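Local coordinates for protein flavin prenyltransferase UbiX (Methanocaldococcus jannaschii, PDB 6M8V) that probably transfers a dimethylallyl group from dimethylallyl phosphate to the N5 and C6 atoms of reduced FMN, making the prenylated flavin cofactor of UbiD decarboxylases, at residues A[149-154]-A[160-165]; A[13-18]-A[143-148]; A[166-169]-A[174-177]; A[39-42]-A[46-49]. All coordinates share one frame; numbering follows the deposited sequence.

Interaction 1: A[149-154]-A[160-165]; sequences FYNKPK and INFVVG. With PO4 (phosphate ion), chain C.
Phe162 turns the edge of its ring toward the face of Tyr150, an offset edge-to-face pair with ring centroids 5.7 Å apart and planes at 78°. CE1 of Phe162 makes the approach, 3.8 Å from Tyr150 CZ, and the phenol oxygen lies in the plane of the phenylalanine ring, with Tyr150 OH 3.4 Å from Phe162 CE1. Tyr150 CG sits between the backbone N and the carbonyl carbon (chi1 51°), which swings the ring round so that its hydroxyl end reaches Phe162. On the helix side, CG of Phe162 lies anti to the backbone N, which carries the ring out to the phenol. The loop residues 149-152 form a type I beta turn, and Tyr150 at its second position is predicted to bind dimethylallyl phosphate in this UbiX family enzyme. Consistent with that, Tyr150 OH donates a hydrogen bond of 2.9 Å to O2 of a phosphate ion, which lies at the ring edge and is also held by Ser71, Gly72 and Lys110 of a third subunit. A phenylalanine in place of Tyr150 would probably leave that phosphate oxygen without its phenol donor. Next to the tyrosine, the Asn151 side chain packs beside CD1 of Phe162.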
loop_
_atom_site.group_PDB
_atom_site.type_symbol
_atom_site.label_atom_id
_atom_site.label_comp_id
_atom_site.label_asym_id
_atom_site.label_seq_id
_atom_site.Cartn_x
_atom_site.Cartn_y
_atom_site.Cartn_z
ATOM N N PHE A 149 20.814 22.356 21.917
ATOM C CA PHE A 149 21.904 23.026 22.615
ATOM C C PHE A 149 22.009 24.508 22.275
ATOM O O PHE A 149 23.001 25.145 22.650
ATOM C CB PHE A 149 23.240 22.326 22.321
ATOM C CG PHE A 149 23.320 20.922 22.860
ATOM C CD1 PHE A 149 22.754 19.861 22.163
ATOM C CD2 PHE A 149 23.959 20.660 24.061
ATOM C CE1 PHE A 149 22.820 18.566 22.657
ATOM C CE2 PHE A 149 24.031 19.365 24.561
ATOM C CZ PHE A 149 23.459 18.318 23.858
ATOM N N TYR A 150 21.021 25.083 21.578
ATOM C CA TYR A 150 21.073 26.518 21.315
ATOM C C TYR A 150 20.843 27.338 22.577
ATOM O O TYR A 150 21.190 28.523 22.601
ATOM C CB TYR A 150 20.062 26.920 20.231
ATOM C CG TYR A 150 18.637 26.435 20.426
ATOM C CD1 TYR A 150 17.792 27.031 21.360
ATOM C CD2 TYR A 150 18.126 25.403 19.646
ATOM C CE1 TYR A 150 16.486 26.596 21.525
ATOM C CE2 TYR A 150 16.824 24.962 19.804
ATOM C CZ TYR A 150 16.008 25.560 20.743
ATOM O OH TYR A 150 14.713 25.119 20.893
ATOM N N ASN A 151 20.270 26.736 23.620
ATOM C CA ASN A 151 20.158 27.377 24.924
ATOM C C ASN A 151 21.445 27.289 25.732
ATOM O O ASN A 151 21.486 27.810 26.852
ATOM C CB ASN A 151 19.000 26.763 25.723
ATOM C CG ASN A 151 19.128 25.253 25.884
ATOM O OD1 ASN A 151 19.559 24.551 24.969
ATOM N ND2 ASN A 151 18.750 24.749 27.054
ATOM N N LYS A 152 22.483 26.647 25.188
ATOM C CA LYS A 152 23.786 26.475 25.819
ATOM C C LYS A 152 23.631 25.934 27.235
ATOM O O LYS A 152 23.815 26.677 28.207
ATOM C CB LYS A 152 24.556 27.795 25.833
ATOM C CG LYS A 152 24.808 28.375 24.452
ATOM C CD LYS A 152 25.791 29.528 24.517
ATOM C CE LYS A 152 26.203 29.982 23.129
ATOM N NZ LYS A 152 25.465 31.197 22.673
ATOM N N PRO A 153 23.292 24.657 27.390
ATOM C CA PRO A 153 23.146 24.098 28.738
ATOM C C PRO A 153 24.476 24.085 29.470
ATOM O O PRO A 153 25.522 23.777 28.894
ATOM C CB PRO A 153 22.635 22.677 28.480
ATOM C CG PRO A 153 23.114 22.357 27.099
ATOM C CD PRO A 153 23.071 23.649 26.339
ATOM N N LYS A 154 24.426 24.440 30.753
ATOM C CA LYS A 154 25.611 24.441 31.596
ATOM C C LYS A 154 25.748 23.172 32.423
ATOM O O LYS A 154 26.817 22.933 32.993
ATOM C CB LYS A 154 25.597 25.661 32.527
ATOM C CG LYS A 154 25.721 26.989 31.800
ATOM C CD LYS A 154 26.773 26.904 30.705
ATOM C CE LYS A 154 27.191 28.277 30.211
ATOM N NZ LYS A 154 28.246 28.174 29.165
ATOM N N ILE A 160 17.641 18.638 31.102
ATOM C CA ILE A 160 16.363 18.079 31.539
ATOM C C ILE A 160 15.264 19.134 31.480
ATOM O O ILE A 160 14.119 18.841 31.117
ATOM C CB ILE A 160 16.491 17.482 32.953
ATOM C CG1 ILE A 160 17.712 16.568 33.041
ATOM C CG2 ILE A 160 15.223 16.727 33.331
ATOM C CD1 ILE A 160 17.701 15.441 32.038
ATOM N N ASN A 161 15.593 20.379 31.830
ATOM C CA ASN A 161 14.581 21.430 31.848
ATOM C C ASN A 161 14.186 21.863 30.441
ATOM O O ASN A 161 13.055 22.317 30.231
ATOM C CB ASN A 161 15.081 22.630 32.657
ATOM C CG ASN A 161 15.044 22.379 34.151
ATOM O OD1 ASN A 161 14.312 21.513 34.625
ATOM N ND2 ASN A 161 15.832 23.141 34.903
ATOM N N PHE A 162 15.097 21.751 29.473
ATOM C CA PHE A 162 14.718 22.000 28.084
ATOM C C PHE A 162 13.664 21.000 27.624
ATOM O O PHE A 162 12.614 21.381 27.089
ATOM C CB PHE A 162 15.948 21.933 27.173
ATOM C CG PHE A 162 15.621 22.071 25.708
ATOM C CD1 PHE A 162 15.604 23.316 25.106
ATOM C CD2 PHE A 162 15.318 20.955 24.935
ATOM C CE1 PHE A 162 15.296 23.450 23.767
ATOM C CE2 PHE A 162 15.004 21.083 23.597
ATOM C CZ PHE A 162 14.995 22.334 23.012
ATOM N N VAL A 163 13.937 19.708 27.818
ATOM C CA VAL A 163 13.006 18.665 27.395
ATOM C C VAL A 163 11.653 18.849 28.074
ATOM O O VAL A 163 10.601 18.784 27.427
ATOM C CB VAL A 163 13.597 17.275 27.685
ATOM C CG1 VAL A 163 12.575 16.183 27.377
ATOM C CG2 VAL A 163 14.884 17.063 26.880
ATOM N N VAL A 164 11.665 19.097 29.386
ATOM C CA VAL A 164 10.413 19.234 30.125
ATOM C C VAL A 164 9.675 20.502 29.707
ATOM O O VAL A 164 8.445 20.503 29.565
ATOM C CB VAL A 164 10.692 19.197 31.640
ATOM C CG1 VAL A 164 9.449 19.587 32.433
ATOM C CG2 VAL A 164 11.173 17.807 32.048
ATOM N N GLY A 165 10.408 21.599 29.493
ATOM C CA GLY A 165 9.772 22.818 29.019
ATOM C C GLY A 165 9.064 22.626 27.692
ATOM O O GLY A 165 7.965 23.148 27.479
HETATM P P PO4 C . 13.307 23.442 17.657
HETATM O O1 PO4 C . 13.983 24.737 17.267
HETATM O O2 PO4 C . 13.440 23.205 19.145
HETATM O O3 PO4 C . 11.838 23.506 17.304
HETATM O O4 PO4 C . 13.968 22.310 16.903
#

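Interaction 2: A[13-18]-A[143-148]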
loop_
_atom_site.group_PDB
_atom_site.type_symbol
_atom_site.label_atom_id
_atom_site.label_comp_id
_atom_site.label_asym_id
_atom_site.label_seq_id
_atom_site.Cartn_x
_atom_site.Cartn_y
_atom_site.Cartn_z
ATOM N N VAL A 13 14.143 8.221 33.276
ATOM C CA VAL A 13 13.026 8.542 34.155
ATOM C C VAL A 13 13.202 9.879 34.858
ATOM O O VAL A 13 12.237 10.395 35.435
ATOM C CB VAL A 13 12.820 7.423 35.197
ATOM C CG1 VAL A 13 12.185 6.200 34.543
ATOM C CG2 VAL A 13 14.142 7.058 35.857
ATOM N N ILE A 14 14.407 10.457 34.823
ATOM C CA ILE A 14 14.610 11.795 35.374
ATOM C C ILE A 14 13.714 12.810 34.676
ATOM O O ILE A 14 13.273 13.787 35.293
ATOM C CB ILE A 14 16.096 12.197 35.279
ATOM C CG1 ILE A 14 16.331 13.544 35.961
ATOM C CG2 ILE A 14 16.559 12.230 33.827
ATOM C CD1 ILE A 14 17.787 13.924 36.053
ATOM N N TYR A 15 13.423 12.599 33.388
ATOM C CA TYR A 15 12.486 13.476 32.697
ATOM C C TYR A 15 11.114 13.430 33.352
ATOM O O TYR A 15 10.466 14.468 33.524
ATOM C CB TYR A 15 12.369 13.085 31.224
ATOM C CG TYR A 15 13.603 13.298 30.381
ATOM C CD1 TYR A 15 14.125 14.568 30.180
ATOM C CD2 TYR A 15 14.220 12.228 29.742
ATOM C CE1 TYR A 15 15.248 14.760 29.392
ATOM C CE2 TYR A 15 15.337 12.414 28.951
ATOM C CZ TYR A 15 15.845 13.682 28.781
ATOM O OH TYR A 15 16.953 13.865 27.991
ATOM N N ALA A 16 10.652 12.234 33.721
ATOM C CA ALA A 16 9.344 12.115 34.357
ATOM C C ALA A 16 9.337 12.767 35.734
ATOM O O ALA A 16 8.350 13.404 36.122
ATOM C CB ALA A 16 8.941 10.644 34.457
ATOM N N LYS A 17 10.429 12.617 36.486
ATOM C CA LYS A 17 10.510 13.238 37.804
ATOM C C LYS A 17 10.430 14.757 37.692
ATOM O O LYS A 17 9.647 15.402 38.398
ATOM C CB LYS A 17 11.800 12.807 38.508
ATOM C CG LYS A 17 12.004 13.418 39.904
ATOM C CD LYS A 17 13.359 13.021 40.485
ATOM C CE LYS A 17 13.611 13.653 41.856
ATOM N NZ LYS A 17 13.598 15.145 41.820
ATOM N N ARG A 18 11.219 15.341 36.785
ATOM C CA ARG A 18 11.208 16.790 36.615
ATOM C C ARG A 18 9.853 17.289 36.121
ATOM O O ARG A 18 9.364 18.326 36.582
ATOM C CB ARG A 18 12.318 17.215 35.655
ATOM C CG ARG A 18 12.411 18.721 35.428
ATOM C CD ARG A 18 12.718 19.484 36.723
ATOM N NE ARG A 18 13.694 18.790 37.562
ATOM C CZ ARG A 18 15.003 18.764 37.327
ATOM N NH1 ARG A 18 15.508 19.395 36.272
ATOM N NH2 ARG A 18 15.812 18.104 38.146
ATOM N N MET A 143 7.415 12.365 20.591
ATOM C CA MET A 143 8.371 13.329 21.122
ATOM C C MET A 143 9.488 12.621 21.885
ATOM O O MET A 143 9.589 12.740 23.107
ATOM C CB MET A 143 7.641 14.321 22.030
ATOM C CG MET A 143 8.312 15.647 22.166
ATOM S SD MET A 143 7.309 16.719 23.195
ATOM C CE MET A 143 8.222 18.246 23.021
ATOM N N PRO A 144 10.352 11.895 21.182
ATOM C CA PRO A 144 11.531 11.320 21.858
ATOM C C PRO A 144 12.358 12.416 22.505
ATOM O O PRO A 144 12.502 13.511 21.940
ATOM C CB PRO A 144 12.307 10.630 20.721
ATOM C CG PRO A 144 11.690 11.120 19.448
ATOM C CD PRO A 144 10.284 11.510 19.763
ATOM N N PRO A 145 12.903 12.168 23.695
ATOM C CA PRO A 145 13.672 13.218 24.383
ATOM C C PRO A 145 14.995 13.486 23.688
ATOM O O PRO A 145 15.992 12.800 23.931
ATOM C CB PRO A 145 13.869 12.647 25.793
ATOM C CG PRO A 145 13.821 11.151 25.608
ATOM C CD PRO A 145 12.865 10.902 24.453
ATOM N N ILE A 146 14.999 14.475 22.801
ATOM C CA ILE A 146 16.177 14.819 22.011
ATOM C C ILE A 146 16.552 16.261 22.329
ATOM O O ILE A 146 16.067 17.197 21.672
ATOM C CB ILE A 146 15.920 14.616 20.512
ATOM C CG1 ILE A 146 15.255 13.256 20.284
ATOM C CG2 ILE A 146 17.220 14.700 19.743
ATOM C CD1 ILE A 146 14.906 12.967 18.847
ATOM N N PRO A 147 17.395 16.484 23.333
ATOM C CA PRO A 147 17.741 17.858 23.709
ATOM C C PRO A 147 18.423 18.602 22.573
ATOM O O PRO A 147 19.107 18.013 21.732
ATOM C CB PRO A 147 18.682 17.675 24.905
ATOM C CG PRO A 147 19.131 16.250 24.854
ATOM C CD PRO A 147 18.022 15.484 24.211
ATOM N N ALA A 148 18.186 19.909 22.538
ATOM C CA ALA A 148 18.934 20.842 21.711
ATOM C C ALA A 148 19.969 21.561 22.571
ATOM O O ALA A 148 20.010 21.407 23.793
ATOM C CB ALA A 148 17.995 21.846 21.042
HETATM O O HOH W 1 17.234 11.871 26.311
#
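Tyr15 and Pro145 form the tight part of this buried contact. The tyrosine ring meets the proline through its CE2 corner, with Tyr15 CE2 3.5 Å from Pro145 CB and Tyr15 CZ 3.7 Å from the same carbon; Pro145 CG lies a little farther off, 3.9 Å from Tyr15 CE2. The two side chains cross at about a right angle, and CB and CG of the proline do the touching. With CG anti to the carbonyl carbon (chi1 -67°), the tyrosine ring leaves helix 13-22 and spans the gap to the loop 143-148, where Tyr15 CA and Pro145 CA are 8.4 Å apart.

Toward the phenol oxygen the fit is looser. Tyr15 OH comes no nearer than 4.2 Å to Pro147 CD, and the polar link is made through water: Tyr15 OH donates to a water at 2.6 Å, which in turn donates to Pro145 O at 2.8 Å. This single bridge gives the buried hydroxyl an acceptor and the proline carbonyl a donor, although no direct hydrogen bond joins the two segments.

Around the contact, Tyr15 also packs on Val163 of helix 156-171 and Val82 of strand 78-84, while Phe149 of a second subunit meets its ring at about 90°. The contact thus ties the first helix of the flavoprotein fold to the loop between strand 141-142 and helix 156-171.

Interaction 3: A[166-169]-A[174-177]; sequences RVLD and DNSL
Leu168 carries the packing between the helix and the loop that follows it. Its CD1 meets Leu177 methyl to methyl, Leu168 CD1 to Leu177 CD1 at 3.8 Å, the two side chains crossing at about a right angle. The same branch lies near Asn175 CB, while the amide nitrogen, Asn175 ND2, lies 3.5 Å from Leu168 CB.

The hydrogen bonds fix the amide. Asn175 CG lies between the backbone N and the carbonyl carbon (chi1 73°), which sets ND2 at Asp169 and OD1 at Leu177 N. Asn175 ND2 gives a weak bond to Asp169 OD1 (3.1 Å, 132° at the hydrogen), and it also donates to Ile173 O. At the other end Asn175 OD1 accepts from Leu177 N at 3.0 Å, on a lone pair in the carbonyl plane, closing an Asx turn. A leucine in place of Asn175 would probably undo this turn and leave Leu177 N without its acceptor.

Charge pairing centres on Asp169: OD2 is bridged by Arg166 NH1 at 3.2 Å, on the anti side of the carboxylate, while OD1 pairs with Arg180.

Arg166, predicted to bind dimethylallyl phosphate, is also held by Glu111 of a third subunit. Leu168 and Leu177 both press on Val22, so the C-terminal loop and helix 156-171 pack together against helix 13-22.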
loop_
_atom_site.group_PDB
_atom_site.type_symbol
_atom_site.label_atom_id
_atom_site.label_comp_id
_atom_site.label_asym_id
_atom_site.label_seq_id
_atom_site.Cartn_x
_atom_site.Cartn_y
_atom_site.Cartn_z
ATOM N N ARG A 166 9.680 21.865 26.782
ATOM C CA ARG A 166 9.042 21.572 25.503
ATOM C C ARG A 166 7.779 20.741 25.693
ATOM O O ARG A 166 6.786 20.936 24.983
ATOM C CB ARG A 166 10.027 20.855 24.581
ATOM C CG ARG A 166 11.217 21.704 24.177
ATOM C CD ARG A 166 10.775 22.888 23.342
ATOM N NE ARG A 166 10.497 22.485 21.970
ATOM C CZ ARG A 166 9.491 22.961 21.246
ATOM N NH1 ARG A 166 8.666 23.859 21.767
ATOM N NH2 ARG A 166 9.310 22.536 20.003
ATOM N N VAL A 167 7.792 19.811 26.653
ATOM C CA VAL A 167 6.583 19.046 26.949
ATOM C C VAL A 167 5.476 19.972 27.434
ATOM O O VAL A 167 4.324 19.867 26.995
ATOM C CB VAL A 167 6.882 17.938 27.973
ATOM C CG1 VAL A 167 5.581 17.336 28.491
ATOM C CG2 VAL A 167 7.753 16.870 27.352
ATOM N N LEU A 168 5.805 20.900 28.335
ATOM C CA LEU A 168 4.804 21.862 28.788
ATOM C C LEU A 168 4.326 22.737 27.636
ATOM O O LEU A 168 3.140 23.080 27.559
ATOM C CB LEU A 168 5.365 22.723 29.923
ATOM C CG LEU A 168 5.717 22.017 31.238
ATOM C CD1 LEU A 168 6.168 23.020 32.298
ATOM C CD2 LEU A 168 4.548 21.186 31.744
ATOM N N ASP A 169 5.235 23.112 26.731
ATOM C CA ASP A 169 4.831 23.841 25.529
ATOM C C ASP A 169 3.731 23.102 24.773
ATOM O O ASP A 169 2.704 23.690 24.417
ATOM C CB ASP A 169 6.038 24.070 24.615
ATOM C CG ASP A 169 7.017 25.081 25.179
ATOM O OD1 ASP A 169 6.616 25.868 26.061
ATOM O OD2 ASP A 169 8.183 25.101 24.725
ATOM N N ASP A 174 2.213 27.595 29.954
ATOM C CA ASP A 174 3.245 28.622 29.900
ATOM C C ASP A 174 4.354 28.320 30.899
ATOM O O ASP A 174 4.092 27.977 32.056
ATOM C CB ASP A 174 2.644 29.995 30.207
ATOM C CG ASP A 174 2.138 30.706 28.969
ATOM O OD1 ASP A 174 2.116 31.955 28.971
ATOM O OD2 ASP A 174 1.754 30.020 27.998
ATOM N N ASN A 175 5.599 28.470 30.456
ATOM C CA ASN A 175 6.738 28.208 31.324
ATOM C C ASN A 175 7.948 28.983 30.820
ATOM O O ASN A 175 8.015 29.380 29.651
ATOM C CB ASN A 175 7.060 26.714 31.389
ATOM C CG ASN A 175 7.696 26.203 30.108
ATOM O OD1 ASN A 175 8.921 26.206 29.963
ATOM N ND2 ASN A 175 6.865 25.779 29.163
ATOM N N SER A 176 8.907 29.183 31.720
ATOM C CA SER A 176 10.202 29.768 31.400
ATOM C C SER A 176 11.333 28.821 31.788
ATOM O O SER A 176 12.392 29.243 32.259
ATOM C CB SER A 176 10.373 31.126 32.081
ATOM O OG SER A 176 10.073 31.047 33.465
ATOM N N LEU A 177 11.116 27.518 31.585
ATOM C CA LEU A 177 12.070 26.505 32.027
ATOM C C LEU A 177 13.367 26.512 31.223
ATOM O O LEU A 177 14.381 25.994 31.707
ATOM C CB LEU A 177 11.433 25.114 31.950
ATOM C CG LEU A 177 10.478 24.722 33.080
ATOM C CD1 LEU A 177 9.940 23.316 32.865
ATOM C CD2 LEU A 177 11.166 24.833 34.432
#

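Interaction 4: A[39-42]-A[46-49]; sequences KIIK and DIDW. With FMN (flavin mononucleotide), chain B.
Ile41 and Lys42, near the end of helix 35-45, meet the chain again as it turns back over them at residues 46-49. The apolar part belongs to Ile41. Its CG2, anti to the backbone N, faces the returning backbone and lies 4.0 Å from Trp49 CA and 4.2 Å from Ile47 CG1. The other branch points its CD1 at the tryptophan CB, while the indole makes a cation-pi contact with Lys38 and meets the Tyr59 ring outside the contact.

Backbone polar contacts are few, and the one hydrogen bond is weak. Asp46 N donates to Lys42 O at 3.1 Å, bent to 122° at the hydrogen. A CA-H...O contact runs from Lys42 CA to Ile47 O at 3.3 Å, and a second from Asp46 CA to Lys42 O, so the lysine carbonyl receives both the N-H and the CA-H of Asp46.

The lysine chain, bent at chi2 (56°) and again at chi3 (71°), folds its ammonium over the peptide between Ile47 and Asp48. Lys42 NZ stands 4.7 Å from Asp48 OD1, where a mild attraction is likely, though the charged atoms do not touch. The other oxygen, Asp48 OD2, accepts from Lys50 N and so caps the turn into helix 50-53.

On the side of Ile40, CD1 lies 3.7 Å from FMN C6, one of the two flavin atoms predicted to receive the dimethylallyl group. Asp46, with positive phi, breaks the helix, and the arrangement is a tight helix-to-helix connection whose first helix lines the flavin pocket.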
loop_
_atom_site.group_PDB
_atom_site.type_symbol
_atom_site.label_atom_id
_atom_site.label_comp_id
_atom_site.label_asym_id
_atom_site.label_seq_id
_atom_site.Cartn_x
_atom_site.Cartn_y
_atom_site.Cartn_z
ATOM N N LYS A 39 11.808 -0.345 38.933
ATOM C CA LYS A 39 13.204 -0.755 39.047
ATOM C C LYS A 39 14.150 0.271 38.436
ATOM O O LYS A 39 15.260 0.461 38.939
ATOM C CB LYS A 39 13.407 -2.120 38.389
ATOM C CG LYS A 39 12.583 -3.235 39.008
ATOM C CD LYS A 39 12.374 -4.374 38.024
ATOM C CE LYS A 39 11.498 -5.469 38.615
ATOM N NZ LYS A 39 11.068 -6.437 37.565
ATOM N N ILE A 40 13.734 0.949 37.364
ATOM C CA ILE A 40 14.628 1.903 36.716
ATOM C C ILE A 40 14.752 3.178 37.547
ATOM O O ILE A 40 15.837 3.763 37.646
ATOM C CB ILE A 40 14.151 2.185 35.279
ATOM C CG1 ILE A 40 14.333 0.925 34.429
ATOM C CG2 ILE A 40 14.913 3.353 34.670
ATOM C CD1 ILE A 40 14.269 1.157 32.942
ATOM N N ILE A 41 13.649 3.626 38.152
ATOM C CA ILE A 41 13.707 4.747 39.090
ATOM C C ILE A 41 14.710 4.452 40.199
ATOM O O ILE A 41 15.527 5.303 40.573
ATOM C CB ILE A 41 12.311 5.033 39.671
ATOM C CG1 ILE A 41 11.368 5.581 38.597
ATOM C CG2 ILE A 41 12.402 5.995 40.852
ATOM C CD1 ILE A 41 9.925 5.605 39.044
ATOM N N LYS A 42 14.661 3.233 40.740
ATOM C CA LYS A 42 15.587 2.848 41.801
ATOM C C LYS A 42 17.028 2.839 41.302
ATOM O O LYS A 42 17.934 3.318 41.993
ATOM C CB LYS A 42 15.196 1.476 42.355
ATOM C CG LYS A 42 16.272 0.759 43.162
ATOM C CD LYS A 42 16.790 1.579 44.338
ATOM C CE LYS A 42 15.757 1.696 45.446
ATOM N NZ LYS A 42 15.898 2.980 46.188
ATOM N N ASP A 46 18.407 6.364 42.274
ATOM C CA ASP A 46 18.875 5.946 43.600
ATOM C C ASP A 46 17.896 6.340 44.702
ATOM O O ASP A 46 18.277 6.539 45.859
ATOM C CB ASP A 46 20.277 6.487 43.890
ATOM C CG ASP A 46 21.348 5.788 43.071
ATOM O OD1 ASP A 46 22.205 6.485 42.488
ATOM O OD2 ASP A 46 21.324 4.540 43.000
ATOM N N ILE A 47 16.622 6.451 44.342
ATOM C CA ILE A 47 15.542 6.677 45.289
ATOM C C ILE A 47 14.487 5.612 45.045
ATOM O O ILE A 47 14.348 5.092 43.933
ATOM C CB ILE A 47 14.933 8.089 45.155
ATOM C CG1 ILE A 47 14.387 8.298 43.741
ATOM C CG2 ILE A 47 15.963 9.149 45.499
ATOM C CD1 ILE A 47 13.390 9.428 43.628
ATOM N N ASP A 48 13.745 5.279 46.094
ATOM C CA ASP A 48 12.669 4.316 45.939
ATOM C C ASP A 48 11.535 4.923 45.119
ATOM O O ASP A 48 11.313 6.137 45.130
ATOM C CB ASP A 48 12.159 3.858 47.303
ATOM C CG ASP A 48 11.126 2.765 47.190
ATOM O OD1 ASP A 48 11.515 1.593 46.986
ATOM O OD2 ASP A 48 9.925 3.080 47.294
ATOM N N TRP A 49 10.819 4.061 44.389
ATOM C CA TRP A 49 9.798 4.551 43.469
ATOM C C TRP A 49 8.673 5.279 44.194
ATOM O O TRP A 49 8.070 6.200 43.632
ATOM C CB TRP A 49 9.237 3.396 42.638
ATOM C CG TRP A 49 8.334 2.462 43.390
ATOM C CD1 TRP A 49 8.700 1.333 44.068
ATOM C CD2 TRP A 49 6.910 2.563 43.523
ATOM N NE1 TRP A 49 7.593 0.731 44.618
ATOM C CE2 TRP A 49 6.482 1.466 44.300
ATOM C CE3 TRP A 49 5.955 3.476 43.061
ATOM C CZ2 TRP A 49 5.143 1.259 44.626
ATOM C CZ3 TRP A 49 4.628 3.271 43.389
ATOM C CH2 TRP A 49 4.234 2.171 44.162
HETATM N N1 FMN B . 13.716 -0.403 26.699
HETATM C C2 FMN B . 13.650 0.621 25.778
HETATM O O2 FMN B . 12.873 0.492 24.847
HETATM N N3 FMN B . 14.435 1.763 25.891
HETATM C C4 FMN B . 15.298 1.870 26.975
HETATM O O4 FMN B . 16.019 2.857 27.148
HETATM C C4A FMN B . 15.363 0.840 27.902
HETATM N N5 FMN B . 16.229 0.969 28.957
HETATM C C5A FMN B . 16.310 -0.035 29.888
HETATM C C6 FMN B . 17.187 0.123 30.943
HETATM C C7 FMN B . 17.291 -0.874 31.893
HETATM C C7M FMN B . 18.239 -0.690 33.031
HETATM C C8 FMN B . 16.519 -2.024 31.792
HETATM C C8M FMN B . 16.648 -3.086 32.839
HETATM C C9 FMN B . 15.635 -2.184 30.729
HETATM C C9A FMN B . 15.529 -1.182 29.771
HETATM N N10 FMN B . 14.652 -1.318 28.710
HETATM C C10 FMN B . 14.576 -0.302 27.771
HETATM C "C1'" FMN B . 13.811 -2.561 28.565
HETATM C "C2'" FMN B . 12.359 -2.339 28.971
HETATM O "O2'" FMN B . 12.294 -1.989 30.336
HETATM C "C3'" FMN B . 11.515 -3.584 28.749
HETATM O "O3'" FMN B . 11.216 -3.725 27.375
HETATM C "C4'" FMN B . 10.240 -3.546 29.592
HETATM O "O4'" FMN B . 9.472 -4.696 29.327
HETATM C "C5'" FMN B . 9.386 -2.303 29.359
HETATM O "O5'" FMN B . 8.140 -2.484 30.006
HETATM P P FMN B . 7.186 -1.240 30.393
HETATM O O1P FMN B . 7.884 -0.392 31.418
HETATM O O2P FMN B . 6.956 -0.410 29.153
HETATM O O3P FMN B . 5.871 -1.751 30.927
#

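From the N terminus, helix 13-22 supplies the first half of interaction 2, whose partner loop 143-148 comes 125 residues later, and the long loop thus closed encloses nearly the whole parallel sheet. Interaction 4 is nested within it, a short local closure at the end of helix 35-45, and touches interaction 2 where Val13 packs on Ile40 and Ile41. Interactions 1 and 3 follow in series without crossing: each closes a short loop, one before and one after residues 160-169 of helix 156-171. That helix joins them, and Val163 brings interaction 1 onto Tyr15 of interaction 2. Interactions 3 and 4 stay apart, their centres about 26 Å from each other.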